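Putative 2,5-diketo-D-gluconic acid reductase B (Sinorhizobium meliloti, PDB 3UP8) probably reduces small carbonyl compounds such as methylglyoxal with NADPH, as a TIM-barrel member of the aldo/keto reductase family. Local coordinates at residues 126-131 with 157-162; 153-158 with 174-179; 163-168 with 193-198; 178-183 with 202-207. All blocks are in the same frame, centred on the assembly; numbering follows the deposited sequence.

Contacts 1, 2 and 4 pair successive strands of the eight-stranded parallel barrel, from 122-127 to 202-206; contact 3 joins two helices outside it. From the N terminus, contact 1 comes first: it closes the loop through helix 136-148 and joins strands 122-127 and 152-158 at their C-terminal ends. Contact 2 starts on the strand where contact 1 ends, sharing Ile-157 and Ser-158, and closes the loop through helix 162-171 onto strand 176-182. Contact 3 opens next and closes the loop through strand 176-182, linking helices 162-171 and 190-199. Contact 4 shares Thr-178 and Asn-179 with contact 2 and closes the loop through helix 190-199 onto strand 202-206. Contact 3 crosses both contacts 2 and 4.

Contact 1. Residues 126-131 with 157-162; sequences LLHWPG and ISNFNT. With ACT (acetate ion), chain C.
With CG beside the backbone N in both residues, Trp-129 (chi1 -73°) and Asn-159 (chi1 -55°) bring indole and amide together. The contact lies at the C-terminal ends of neighbouring barrel strands 122-127 and 152-158, the end that carries the active site in a TIM barrel. The two flat groups are stacked with their planes 13° apart. Asn-159 ND2 sits over one indole face, 3.4 Å from Trp-129 CE2. The same ND2 donates a hydrogen bond to His-128 O, at 2.8 Å. The acceptor lies close to the amide plane. Asn-159 OD1 is taken by the hydroxyl of Tyr-206, so both ends of the amide are held and its rotation is fixed. Asn-159 O is buried without a polar partner, and Pro-130 CD lies 3.3 Å from it.

Pro-130 CB makes a CH-pi contact over one face of the Phe-160 ring, 4.0 Å from the ring centroid. CB of Ile-157 covers the opposite face. Leu-127 CD1 reaches Phe-160 CZ at 3.9 Å.

His-128 is predicted to bind substrate. Its side chain lies near Lys-95 and Tyr-70, the predicted proton donor. The acetate, probably from the crystallisation liquor, is also hydrogen-bonded to Tyr-70 OH. It meets the edge of the imidazole, where His-128 NE2 donates to acetate OXT at 2.7 Å.

Contact 2. Residues 153-158 with 174-179; sequences RHIGIS and APIATN
This contact is the strand pairing of a beta-alpha-beta unit of the TIM barrel. Strands 152-158 and 176-182 run parallel, with helix 162-171 between them in the chain. The short segments 154-158 and 176-179 cross at -30°. Two nearly straight backbone hydrogen bonds hold them: Ala-177 N to Ile-155 O, 2.8 Å, and Ile-157 N to Thr-178 O, 3.0 Å. Before these bonds in the chain, a water links the two segments, accepting from Ile-155 N and donating to Pro-175 O.

The side chain of Ile-155 lies against the start of the second segment. Its CD1 meets Ala-174 CB at 3.9 Å and also nears Ile-176 CD1. At Gly-156 the neighbouring strand leaves no room for a side chain; a beta carbon there would come too close to Thr-178 O.

In Ile-157, CG1 stands between the backbone N and the carbonyl carbon (chi1 57°). There Ile-157 CG1 lies 3.4 Å from Thr-178 O. It also touches Asn-179 OD1 and Ile-176 CG2. Helix 162-171 packs on the same isoleucine through Met-165 and Ala-168. Cutting Ile-157 back to an alanine is likely to open a gap between Ile-176, Asn-179 and that helix. The Asn-179 amide is held through ND2, which is hydrogen-bonded to Phe-160 O. On its backbone, Asn-179 CA makes a CH...O contact with Ile-157 O at 3.3 Å.

Contact 3. Residues 163-168 with 193-198; sequences TQMEEA and LQTARR
Selenomethionine Met-165 reaches from helix 162-171 across to helix 190-199. Its CB lies 4.2 Å from Thr-195 CG2. CG packs on Ile-157 CD1, and SE lies near Asn-179 ND2. The chain then bends at chi3 (67°), which turns CE onto the backbone of the second helix. CE is 3.4 Å from Ala-196 N and 3.8 Å from Ala-196 CB. This methyl also touches Thr-195 CG2, at 3.8 Å, so it packs on two successive residues of the second helix.

Towards the outside, Glu-166 OE2 forms a salt bridge with Arg-198 NH2 at 3.1 Å. OE2 meets the guanidinium at its edge, and the carboxylate plane is turned 68° from it. Thr-195 CG2 packs beside the carboxylate, 3.9 Å from Glu-166 OE2.

Segments 163-168 and 193-198 run nearly parallel, 14° apart, with axes 10.1 Å apart at closest approach. Both belong to outer helices of the barrel. Inward, Met-165 meets strands 152-158 and 176-182, while Val-192 and Leu-199 of helix 190-199 touch it too.

Contact 4. Residues 178-183 with 202-207; sequences TNQVEY and SLTSYY
The Tyr-206 ring lies with one face over the backbone of strand 176-182, its CE2 3.3 Å from Glu-182 N. CG stands between the backbone N and the carbonyl carbon (chi1 66°), which folds the ring over the neighbouring strand. Glu-182 CB touches CE1. Farther along, Thr-178 OG1 is hydrogen-bonded to both Ser-202 OG, 2.8 Å, and Thr-204 OG1, 2.9 Å. On the other side of the sheet, Val-181 CG2 packs on Leu-203 CG at 3.6 Å.

A parallel ladder of five backbone bonds sets these groups in place, from Asn-179 N to Ser-202 O up to Tyr-183 N to Tyr-206 O. Ser-205 OG adds a bond to Tyr-183 O, 2.8 Å. A leucine replacing Tyr-206 would probably leave Asn-159 OD1 without its hydroxyl partner and uncover the backbone at Glu-182. The acetate lies close to the Tyr-206 side chain, consistent with a polar wall of the substrate pocket set in place by the strand pairing.

Contact 1. Residues 126-131 with 157-162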
loop_
_atom_site.group_PDB
_atom_site.type_symbol
_atom_site.label_atom_id
_atom_site.label_comp_id
_atom_site.label_asym_id
_atom_site.label_seq_id
_atom_site.Cartn_x
_atom_site.Cartn_y
_atom_site.Cartn_z
ATOM N N LEU A 126 -9.665 -1.092 -2.791
ATOM C CA LEU A 126 -9.422 -2.316 -2.029
ATOM C C LEU A 126 -10.540 -2.573 -1.038
ATOM O O LEU A 126 -11.183 -1.654 -0.526
ATOM C CB LEU A 126 -8.091 -2.223 -1.268
ATOM C CG LEU A 126 -6.837 -1.718 -1.987
ATOM C CD1 LEU A 126 -5.655 -1.714 -1.018
ATOM C CD2 LEU A 126 -6.503 -2.567 -3.213
ATOM N N LEU A 127 -10.766 -3.848 -0.773
ATOM C CA LEU A 127 -11.477 -4.266 0.414
ATOM C C LEU A 127 -10.463 -4.154 1.543
ATOM O O LEU A 127 -9.384 -4.776 1.498
ATOM C CB LEU A 127 -11.985 -5.717 0.264
ATOM C CG LEU A 127 -12.821 -5.998 -0.992
ATOM C CD1 LEU A 127 -13.104 -7.498 -1.173
ATOM C CD2 LEU A 127 -14.142 -5.184 -0.988
ATOM N N HIS A 128 -10.815 -3.370 2.559
ATOM C CA HIS A 128 -9.852 -2.999 3.602
ATOM C C HIS A 128 -9.448 -4.164 4.510
ATOM O O HIS A 128 -8.276 -4.317 4.842
ATOM C CB HIS A 128 -10.395 -1.816 4.429
ATOM C CG HIS A 128 -9.329 -0.980 5.064
ATOM N ND1 HIS A 128 -9.511 0.354 5.362
ATOM C CD2 HIS A 128 -8.063 -1.282 5.446
ATOM C CE1 HIS A 128 -8.410 0.836 5.909
ATOM N NE2 HIS A 128 -7.513 -0.132 5.967
ATOM N N TRP A 129 -10.424 -4.992 4.886
ATOM C CA TRP A 129 -10.203 -6.133 5.760
ATOM C C TRP A 129 -11.084 -7.283 5.292
ATOM O O TRP A 129 -12.165 -7.035 4.764
ATOM C CB TRP A 129 -10.533 -5.782 7.218
ATOM C CG TRP A 129 -9.505 -4.886 7.841
ATOM C CD1 TRP A 129 -9.511 -3.529 7.854
ATOM C CD2 TRP A 129 -8.305 -5.293 8.507
ATOM N NE1 TRP A 129 -8.388 -3.056 8.493
ATOM C CE2 TRP A 129 -7.628 -4.123 8.894
ATOM C CE3 TRP A 129 -7.736 -6.539 8.812
ATOM C CZ2 TRP A 129 -6.412 -4.154 9.575
ATOM C CZ3 TRP A 129 -6.521 -6.568 9.496
ATOM C CH2 TRP A 129 -5.870 -5.379 9.852
ATOM N N PRO A 130 -10.637 -8.541 5.496
ATOM C CA PRO A 130 -11.425 -9.728 5.092
ATOM C C PRO A 130 -12.589 -10.088 6.019
ATOM O O PRO A 130 -13.593 -10.644 5.548
ATOM C CB PRO A 130 -10.391 -10.855 5.110
ATOM C CG PRO A 130 -9.419 -10.430 6.161
ATOM C CD PRO A 130 -9.302 -8.923 5.996
ATOM N N GLY A 131 -12.452 -9.776 7.311
ATOM C CA GLY A 131 -13.462 -10.110 8.326
ATOM C C GLY A 131 -14.761 -9.342 8.203
ATOM O O GLY A 131 -14.792 -8.116 8.334
ATOM N N ILE A 157 -7.327 -6.157 -2.710
ATOM C CA ILE A 157 -7.662 -6.592 -1.362
ATOM C C ILE A 157 -6.634 -6.126 -0.350
ATOM O O ILE A 157 -5.559 -5.660 -0.712
ATOM C CB ILE A 157 -7.821 -8.133 -1.303
ATOM C CG1 ILE A 157 -6.521 -8.810 -1.791
ATOM C CG2 ILE A 157 -9.060 -8.547 -2.126
ATOM C CD1 ILE A 157 -6.580 -10.322 -1.939
ATOM N N SER A 158 -6.964 -6.244 0.930
ATOM C CA SER A 158 -6.055 -5.804 1.969
ATOM C C SER A 158 -6.240 -6.689 3.177
ATOM O O SER A 158 -7.376 -6.944 3.601
ATOM C CB SER A 158 -6.276 -4.313 2.299
ATOM O OG SER A 158 -5.268 -3.798 3.175
ATOM N N ASN A 159 -5.113 -7.164 3.713
ATOM C CA ASN A 159 -5.057 -7.983 4.915
ATOM C C ASN A 159 -5.697 -9.351 4.738
ATOM O O ASN A 159 -6.178 -9.948 5.709
ATOM C CB ASN A 159 -5.683 -7.241 6.099
ATOM C CG ASN A 159 -5.049 -5.886 6.326
ATOM O OD1 ASN A 159 -3.870 -5.801 6.665
ATOM N ND2 ASN A 159 -5.817 -4.816 6.117
ATOM N N PHE A 160 -5.707 -9.837 3.501
ATOM C CA PHE A 160 -6.235 -11.161 3.211
ATOM C C PHE A 160 -5.118 -12.189 3.424
ATOM O O PHE A 160 -3.956 -11.940 3.067
ATOM C CB PHE A 160 -6.707 -11.234 1.756
ATOM C CG PHE A 160 -8.076 -10.642 1.512
ATOM C CD1 PHE A 160 -8.963 -11.261 0.623
ATOM C CD2 PHE A 160 -8.482 -9.473 2.149
ATOM C CE1 PHE A 160 -10.234 -10.714 0.382
ATOM C CE2 PHE A 160 -9.750 -8.930 1.923
ATOM C CZ PHE A 160 -10.627 -9.543 1.040
ATOM N N ASN A 161 -5.472 -13.349 3.977
ATOM C CA ASN A 161 -4.518 -14.449 4.049
ATOM C C ASN A 161 -4.484 -15.175 2.699
ATOM O O ASN A 161 -5.249 -14.808 1.787
ATOM C CB ASN A 161 -4.842 -15.370 5.239
ATOM C CG ASN A 161 -6.157 -16.117 5.079
ATOM O OD1 ASN A 161 -6.694 -16.231 3.980
ATOM N ND2 ASN A 161 -6.677 -16.641 6.190
ATOM N N THR A 162 -3.614 -16.183 2.550
ATOM C CA THR A 162 -3.438 -16.844 1.248
ATOM C C THR A 162 -4.714 -17.538 0.769
ATOM O O THR A 162 -5.027 -17.535 -0.421
ATOM C CB THR A 162 -2.220 -17.840 1.212
ATOM O OG1 THR A 162 -2.385 -18.819 2.229
ATOM C CG2 THR A 162 -0.915 -17.114 1.493
HETATM C C ACT C . -4.333 0.272 7.535
HETATM O O ACT C . -3.731 0.781 6.564
HETATM O OXT ACT C . -5.510 0.625 7.674
HETATM C CH3 ACT C . -3.703 -0.703 8.479
#

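Contact 2. Residues 153-158 with 174-179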
loop_
_atom_site.group_PDB
_atom_site.type_symbol
_atom_site.label_atom_id
_atom_site.label_comp_id
_atom_site.label_asym_id
_atom_site.label_seq_id
_atom_site.Cartn_x
_atom_site.Cartn_y
_atom_site.Cartn_z
ATOM N N ARG A 153 -10.350 1.896 -11.673
ATOM C CA ARG A 153 -9.588 1.329 -12.783
ATOM C C ARG A 153 -9.180 -0.118 -12.463
ATOM O O ARG A 153 -9.293 -1.016 -13.308
ATOM C CB ARG A 153 -8.353 2.193 -13.097
ATOM C CG ARG A 153 -8.675 3.583 -13.669
ATOM C CD ARG A 153 -9.183 3.553 -15.113
ATOM N NE ARG A 153 -9.625 4.887 -15.566
ATOM C CZ ARG A 153 -10.866 5.369 -15.445
ATOM N NH1 ARG A 153 -11.833 4.648 -14.883
ATOM N NH2 ARG A 153 -11.137 6.596 -15.881
ATOM N N HIS A 154 -8.724 -0.333 -11.232
ATOM C CA HIS A 154 -8.210 -1.626 -10.802
ATOM C C HIS A 154 -8.772 -1.942 -9.429
ATOM O O HIS A 154 -9.118 -1.035 -8.667
ATOM C CB HIS A 154 -6.688 -1.567 -10.753
ATOM C CG HIS A 154 -6.085 -1.109 -12.033
ATOM N ND1 HIS A 154 -5.961 -1.931 -13.131
ATOM C CD2 HIS A 154 -5.585 0.094 -12.400
ATOM C CE1 HIS A 154 -5.419 -1.249 -14.123
ATOM N NE2 HIS A 154 -5.185 -0.018 -13.705
ATOM N N ILE A 155 -8.912 -3.228 -9.128
ATOM C CA ILE A 155 -9.471 -3.647 -7.845
ATOM C C ILE A 155 -8.459 -4.509 -7.065
ATOM O O ILE A 155 -7.608 -5.167 -7.659
ATOM C CB ILE A 155 -10.824 -4.395 -8.017
ATOM C CG1 ILE A 155 -10.693 -5.618 -8.954
ATOM C CG2 ILE A 155 -11.913 -3.438 -8.527
ATOM C CD1 ILE A 155 -11.886 -6.580 -8.846
ATOM N N GLY A 156 -8.561 -4.497 -5.743
ATOM C CA GLY A 156 -7.701 -5.328 -4.921
ATOM C C GLY A 156 -8.217 -5.598 -3.532
ATOM O O GLY A 156 -9.387 -5.305 -3.206
ATOM N N ILE A 157 -7.327 -6.157 -2.710
ATOM C CA ILE A 157 -7.662 -6.592 -1.362
ATOM C C ILE A 157 -6.634 -6.126 -0.350
ATOM O O ILE A 157 -5.559 -5.660 -0.712
ATOM C CB ILE A 157 -7.821 -8.133 -1.303
ATOM C CG1 ILE A 157 -6.521 -8.810 -1.791
ATOM C CG2 ILE A 157 -9.060 -8.547 -2.126
ATOM C CD1 ILE A 157 -6.580 -10.322 -1.939
ATOM N N SER A 158 -6.964 -6.244 0.930
ATOM C CA SER A 158 -6.055 -5.804 1.969
ATOM C C SER A 158 -6.240 -6.689 3.177
ATOM O O SER A 158 -7.376 -6.944 3.601
ATOM C CB SER A 158 -6.276 -4.313 2.299
ATOM O OG SER A 158 -5.268 -3.798 3.175
ATOM N N ALA A 174 -12.674 -9.560 -12.888
ATOM C CA ALA A 174 -11.465 -8.752 -13.090
ATOM C C ALA A 174 -10.284 -9.303 -12.274
ATOM O O ALA A 174 -10.494 -9.866 -11.195
ATOM C CB ALA A 174 -11.735 -7.289 -12.694
ATOM N N PRO A 175 -9.038 -9.118 -12.772
ATOM C CA PRO A 175 -7.896 -9.522 -11.974
ATOM C C PRO A 175 -7.828 -8.746 -10.664
ATOM O O PRO A 175 -8.332 -7.604 -10.571
ATOM C CB PRO A 175 -6.680 -9.186 -12.852
ATOM C CG PRO A 175 -7.213 -8.943 -14.221
ATOM C CD PRO A 175 -8.640 -8.497 -14.046
ATOM N N ILE A 176 -7.246 -9.384 -9.658
ATOM C CA ILE A 176 -7.005 -8.748 -8.368
ATOM C C ILE A 176 -5.582 -8.207 -8.451
ATOM O O ILE A 176 -4.645 -8.966 -8.649
ATOM C CB ILE A 176 -7.104 -9.751 -7.214
ATOM C CG1 ILE A 176 -8.515 -10.357 -7.135
ATOM C CG2 ILE A 176 -6.666 -9.105 -5.882
ATOM C CD1 ILE A 176 -9.612 -9.367 -6.728
ATOM N N ALA A 177 -5.438 -6.889 -8.326
ATOM C CA ALA A 177 -4.164 -6.237 -8.572
ATOM C C ALA A 177 -3.117 -6.465 -7.478
ATOM O O ALA A 177 -1.936 -6.683 -7.775
ATOM C CB ALA A 177 -4.396 -4.716 -8.781
ATOM N N THR A 178 -3.541 -6.382 -6.213
ATOM C CA THR A 178 -2.621 -6.344 -5.086
ATOM C C THR A 178 -3.324 -6.812 -3.824
ATOM O O THR A 178 -4.555 -6.778 -3.732
ATOM C CB THR A 178 -2.024 -4.892 -4.863
ATOM O OG1 THR A 178 -0.827 -4.958 -4.070
ATOM C CG2 THR A 178 -3.025 -3.969 -4.156
ATOM N N ASN A 179 -2.526 -7.273 -2.869
ATOM C CA ASN A 179 -2.960 -7.457 -1.486
ATOM C C ASN A 179 -2.091 -6.544 -0.608
ATOM O O ASN A 179 -0.864 -6.712 -0.522
ATOM C CB ASN A 179 -2.835 -8.933 -1.058
ATOM C CG ASN A 179 -3.399 -9.196 0.343
ATOM O OD1 ASN A 179 -4.177 -8.404 0.880
ATOM N ND2 ASN A 179 -2.992 -10.306 0.938
HETATM O O HOH W 1 -7.933 -5.047 -11.165
#

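Contact 3. Residues 163-168 with 193-198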
loop_
_atom_site.group_PDB
_atom_site.type_symbol
_atom_site.label_atom_id
_atom_site.label_comp_id
_atom_site.label_asym_id
_atom_site.label_seq_id
_atom_site.Cartn_x
_atom_site.Cartn_y
_atom_site.Cartn_z
ATOM N N THR A 163 -5.457 -18.112 1.710
ATOM C CA THR A 163 -6.702 -18.789 1.397
ATOM C C THR A 163 -7.686 -17.784 0.788
ATOM O O THR A 163 -8.340 -18.071 -0.212
ATOM C CB THR A 163 -7.310 -19.442 2.661
ATOM O OG1 THR A 163 -6.344 -20.348 3.211
ATOM C CG2 THR A 163 -8.561 -20.229 2.296
ATOM N N GLN A 164 -7.745 -16.592 1.378
ATOM C CA GLN A 164 -8.668 -15.555 0.917
ATOM C C GLN A 164 -8.214 -14.899 -0.385
ATOM O O GLN A 164 -9.043 -14.431 -1.176
ATOM C CB GLN A 164 -8.871 -14.523 2.019
ATOM C CG GLN A 164 -9.480 -15.133 3.288
ATOM C CD GLN A 164 -9.311 -14.257 4.509
ATOM O OE1 GLN A 164 -8.364 -13.465 4.618
ATOM N NE2 GLN A 164 -10.234 -14.388 5.442
HETATM N N MSE A 165 -6.900 -14.853 -0.590
HETATM C CA MSE A 165 -6.331 -14.342 -1.820
HETATM C C MSE A 165 -6.770 -15.249 -2.964
HETATM O O MSE A 165 -7.236 -14.771 -4.000
HETATM C CB MSE A 165 -4.797 -14.297 -1.742
HETATM C CG MSE A 165 -4.256 -13.230 -0.769
HETATM SE SE MSE A 165 -2.350 -13.521 -0.382
HETATM C CE MSE A 165 -1.669 -13.126 -2.128
ATOM N N GLU A 166 -6.639 -16.561 -2.752
ATOM C CA GLU A 166 -7.020 -17.543 -3.765
ATOM C C GLU A 166 -8.511 -17.427 -4.040
ATOM O O GLU A 166 -8.924 -17.444 -5.201
ATOM C CB GLU A 166 -6.620 -18.964 -3.338
ATOM C CG GLU A 166 -5.104 -19.211 -3.439
ATOM C CD GLU A 166 -4.588 -20.360 -2.555
ATOM O OE1 GLU A 166 -5.393 -21.219 -2.101
ATOM O OE2 GLU A 166 -3.353 -20.400 -2.313
ATOM N N GLU A 167 -9.305 -17.281 -2.976
ATOM C CA GLU A 167 -10.755 -17.138 -3.111
ATOM C C GLU A 167 -11.117 -15.862 -3.878
ATOM O O GLU A 167 -11.925 -15.904 -4.792
ATOM C CB GLU A 167 -11.475 -17.179 -1.746
ATOM C CG GLU A 167 -12.984 -16.886 -1.841
ATOM C CD GLU A 167 -13.716 -16.898 -0.503
ATOM O OE1 GLU A 167 -13.187 -16.372 0.502
ATOM O OE2 GLU A 167 -14.851 -17.417 -0.467
ATOM N N ALA A 168 -10.505 -14.738 -3.511
ATOM C CA ALA A 168 -10.755 -13.478 -4.234
ATOM C C ALA A 168 -10.427 -13.559 -5.727
ATOM O O ALA A 168 -11.236 -13.159 -6.563
ATOM C CB ALA A 168 -10.033 -12.303 -3.557
ATOM N N LEU A 193 3.717 -13.750 -0.091
ATOM C CA LEU A 193 4.459 -13.393 -1.306
ATOM C C LEU A 193 4.397 -14.476 -2.367
ATOM O O LEU A 193 4.243 -14.185 -3.562
ATOM C CB LEU A 193 5.929 -13.111 -0.988
ATOM C CG LEU A 193 6.371 -11.675 -0.771
ATOM C CD1 LEU A 193 7.810 -11.686 -0.228
ATOM C CD2 LEU A 193 6.256 -10.855 -2.062
ATOM N N GLN A 194 4.543 -15.724 -1.933
ATOM C CA GLN A 194 4.553 -16.855 -2.854
ATOM C C GLN A 194 3.190 -17.003 -3.522
ATOM O O GLN A 194 3.112 -17.237 -4.724
ATOM C CB GLN A 194 4.997 -18.149 -2.144
ATOM C CG GLN A 194 6.453 -18.037 -1.596
ATOM C CD GLN A 194 7.006 -19.323 -0.968
ATOM O OE1 GLN A 194 6.288 -20.064 -0.288
ATOM N NE2 GLN A 194 8.303 -19.568 -1.168
ATOM N N THR A 195 2.124 -16.844 -2.745
ATOM C CA THR A 195 0.765 -16.890 -3.297
ATOM C C THR A 195 0.536 -15.710 -4.238
ATOM O O THR A 195 0.008 -15.884 -5.328
ATOM C CB THR A 195 -0.297 -16.933 -2.182
ATOM O OG1 THR A 195 -0.135 -18.134 -1.429
ATOM C CG2 THR A 195 -1.712 -16.900 -2.739
ATOM N N ALA A 196 0.953 -14.512 -3.827
ATOM C CA ALA A 196 0.826 -13.335 -4.699
ATOM C C ALA A 196 1.429 -13.589 -6.072
ATOM O O ALA A 196 0.779 -13.378 -7.093
ATOM C CB ALA A 196 1.459 -12.110 -4.049
ATOM N N ARG A 197 2.676 -14.048 -6.092
ATOM C CA ARG A 197 3.395 -14.303 -7.335
ATOM C C ARG A 197 2.745 -15.384 -8.219
ATOM O O ARG A 197 2.684 -15.236 -9.442
ATOM C CB ARG A 197 4.866 -14.626 -7.036
ATOM C CG ARG A 197 5.664 -13.388 -6.622
ATOM C CD ARG A 197 6.999 -13.755 -6.004
ATOM N NE ARG A 197 7.745 -12.570 -5.570
ATOM C CZ ARG A 197 8.603 -12.571 -4.552
ATOM N NH1 ARG A 197 8.804 -13.689 -3.868
ATOM N NH2 ARG A 197 9.246 -11.461 -4.202
ATOM N N ARG A 198 2.239 -16.447 -7.603
ATOM C CA ARG A 198 1.468 -17.455 -8.341
ATOM C C ARG A 198 0.194 -16.867 -8.964
ATOM O O ARG A 198 -0.145 -17.179 -10.110
ATOM C CB ARG A 198 1.127 -18.642 -7.445
ATOM C CG ARG A 198 0.455 -19.807 -8.190
ATOM C CD ARG A 198 0.148 -21.009 -7.292
ATOM N NE ARG A 198 -0.800 -20.694 -6.218
ATOM C CZ ARG A 198 -2.121 -20.598 -6.374
ATOM N NH1 ARG A 198 -2.686 -20.782 -7.570
ATOM N NH2 ARG A 198 -2.881 -20.311 -5.330
#

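Contact 4. Residues 178-183 with 202-207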
loop_
_atom_site.group_PDB
_atom_site.type_symbol
_atom_site.label_atom_id
_atom_site.label_comp_id
_atom_site.label_asym_id
_atom_site.label_seq_id
_atom_site.Cartn_x
_atom_site.Cartn_y
_atom_site.Cartn_z
ATOM N N THR A 178 -3.541 -6.382 -6.213
ATOM C CA THR A 178 -2.621 -6.344 -5.086
ATOM C C THR A 178 -3.324 -6.812 -3.824
ATOM O O THR A 178 -4.555 -6.778 -3.732
ATOM C CB THR A 178 -2.024 -4.892 -4.863
ATOM O OG1 THR A 178 -0.827 -4.958 -4.070
ATOM C CG2 THR A 178 -3.025 -3.969 -4.156
ATOM N N ASN A 179 -2.526 -7.273 -2.869
ATOM C CA ASN A 179 -2.960 -7.457 -1.486
ATOM C C ASN A 179 -2.091 -6.544 -0.608
ATOM O O ASN A 179 -0.864 -6.712 -0.522
ATOM C CB ASN A 179 -2.835 -8.933 -1.058
ATOM C CG ASN A 179 -3.399 -9.196 0.343
ATOM O OD1 ASN A 179 -4.177 -8.404 0.880
ATOM N ND2 ASN A 179 -2.992 -10.306 0.938
ATOM N N GLN A 180 -2.735 -5.564 0.009
ATOM C CA GLN A 180 -2.049 -4.631 0.860
ATOM C C GLN A 180 -2.036 -5.183 2.276
ATOM O O GLN A 180 -3.088 -5.428 2.879
ATOM C CB GLN A 180 -2.690 -3.235 0.814
ATOM C CG GLN A 180 -1.959 -2.246 1.721
ATOM C CD GLN A 180 -2.431 -0.808 1.585
ATOM O OE1 GLN A 180 -2.664 -0.305 0.474
ATOM N NE2 GLN A 180 -2.540 -0.121 2.722
ATOM N N VAL A 181 -0.826 -5.404 2.779
ATOM C CA VAL A 181 -0.609 -6.033 4.076
ATOM C C VAL A 181 0.535 -5.352 4.831
ATOM O O VAL A 181 1.374 -4.673 4.233
ATOM C CB VAL A 181 -0.248 -7.530 3.932
ATOM C CG1 VAL A 181 -1.412 -8.324 3.293
ATOM C CG2 VAL A 181 1.056 -7.722 3.137
ATOM N N GLU A 182 0.535 -5.529 6.152
ATOM C CA GLU A 182 1.660 -5.116 7.001
ATOM C C GLU A 182 2.892 -5.896 6.568
ATOM O O GLU A 182 2.845 -7.108 6.470
ATOM C CB GLU A 182 1.351 -5.450 8.458
ATOM C CG GLU A 182 2.437 -5.039 9.413
ATOM C CD GLU A 182 2.087 -5.324 10.853
ATOM O OE1 GLU A 182 0.891 -5.466 11.170
ATOM O OE2 GLU A 182 3.026 -5.400 11.668
ATOM N N TYR A 183 3.987 -5.199 6.281
ATOM C CA TYR A 183 5.214 -5.882 5.871
ATOM C C TYR A 183 6.414 -5.000 6.214
ATOM O O TYR A 183 6.496 -3.847 5.795
ATOM C CB TYR A 183 5.172 -6.221 4.375
ATOM C CG TYR A 183 6.246 -7.183 3.897
ATOM C CD1 TYR A 183 6.835 -8.109 4.760
ATOM C CD2 TYR A 183 6.665 -7.166 2.560
ATOM C CE1 TYR A 183 7.832 -8.998 4.303
ATOM C CE2 TYR A 183 7.646 -8.050 2.091
ATOM C CZ TYR A 183 8.214 -8.956 2.963
ATOM O OH TYR A 183 9.185 -9.803 2.469
ATOM N N SER A 202 0.538 -8.181 -6.854
ATOM C CA SER A 202 1.609 -7.642 -6.032
ATOM C C SER A 202 1.241 -7.674 -4.550
ATOM O O SER A 202 0.122 -8.021 -4.158
ATOM C CB SER A 202 1.935 -6.206 -6.447
ATOM O OG SER A 202 0.775 -5.391 -6.311
ATOM N N LEU A 203 2.224 -7.333 -3.731
ATOM C CA LEU A 203 2.014 -7.075 -2.339
ATOM C C LEU A 203 2.306 -5.596 -2.088
ATOM O O LEU A 203 3.371 -5.077 -2.471
ATOM C CB LEU A 203 2.955 -7.962 -1.531
ATOM C CG LEU A 203 2.829 -7.986 -0.021
ATOM C CD1 LEU A 203 3.460 -9.277 0.506
ATOM C CD2 LEU A 203 3.486 -6.754 0.597
ATOM N N THR A 204 1.356 -4.907 -1.469
ATOM C CA THR A 204 1.623 -3.560 -1.029
ATOM C C THR A 204 1.887 -3.529 0.477
ATOM O O THR A 204 1.049 -3.946 1.263
ATOM C CB THR A 204 0.499 -2.599 -1.398
ATOM O OG1 THR A 204 0.337 -2.602 -2.819
ATOM C CG2 THR A 204 0.854 -1.169 -0.935
ATOM N N SER A 205 3.056 -3.015 0.850
ATOM C CA SER A 205 3.492 -2.961 2.248
ATOM C C SER A 205 3.038 -1.698 2.973
ATOM O O SER A 205 3.199 -0.590 2.451
ATOM C CB SER A 205 5.025 -3.027 2.304
ATOM O OG SER A 205 5.494 -2.564 3.561
ATOM N N TYR A 206 2.482 -1.873 4.174
ATOM C CA TYR A 206 2.364 -0.774 5.135
ATOM C C TYR A 206 3.139 -1.102 6.420
ATOM O O TYR A 206 3.478 -2.270 6.673
ATOM C CB TYR A 206 0.905 -0.356 5.423
ATOM C CG TYR A 206 0.023 -1.376 6.137
ATOM C CD1 TYR A 206 0.085 -1.533 7.521
ATOM C CD2 TYR A 206 -0.897 -2.149 5.426
ATOM C CE1 TYR A 206 -0.733 -2.455 8.184
ATOM C CE2 TYR A 206 -1.724 -3.074 6.081
ATOM C CZ TYR A 206 -1.634 -3.213 7.460
ATOM O OH TYR A 206 -2.436 -4.106 8.132
ATOM N N TYR A 207 3.418 -0.058 7.204
ATOM C CA TYR A 207 4.184 -0.143 8.468
ATOM C C TYR A 207 5.634 -0.588 8.261
ATOM O O TYR A 207 6.188 -1.329 9.075
ATOM C CB TYR A 207 3.503 -1.060 9.504
ATOM C CG TYR A 207 2.843 -0.315 10.644
ATOM C CD1 TYR A 207 1.545 -0.627 11.037
ATOM C CD2 TYR A 207 3.523 0.692 11.343
ATOM C CE1 TYR A 207 0.931 0.052 12.088
ATOM C CE2 TYR A 207 2.917 1.381 12.393
ATOM C CZ TYR A 207 1.609 1.049 12.756
ATOM O OH TYR A 207 0.975 1.720 13.770
#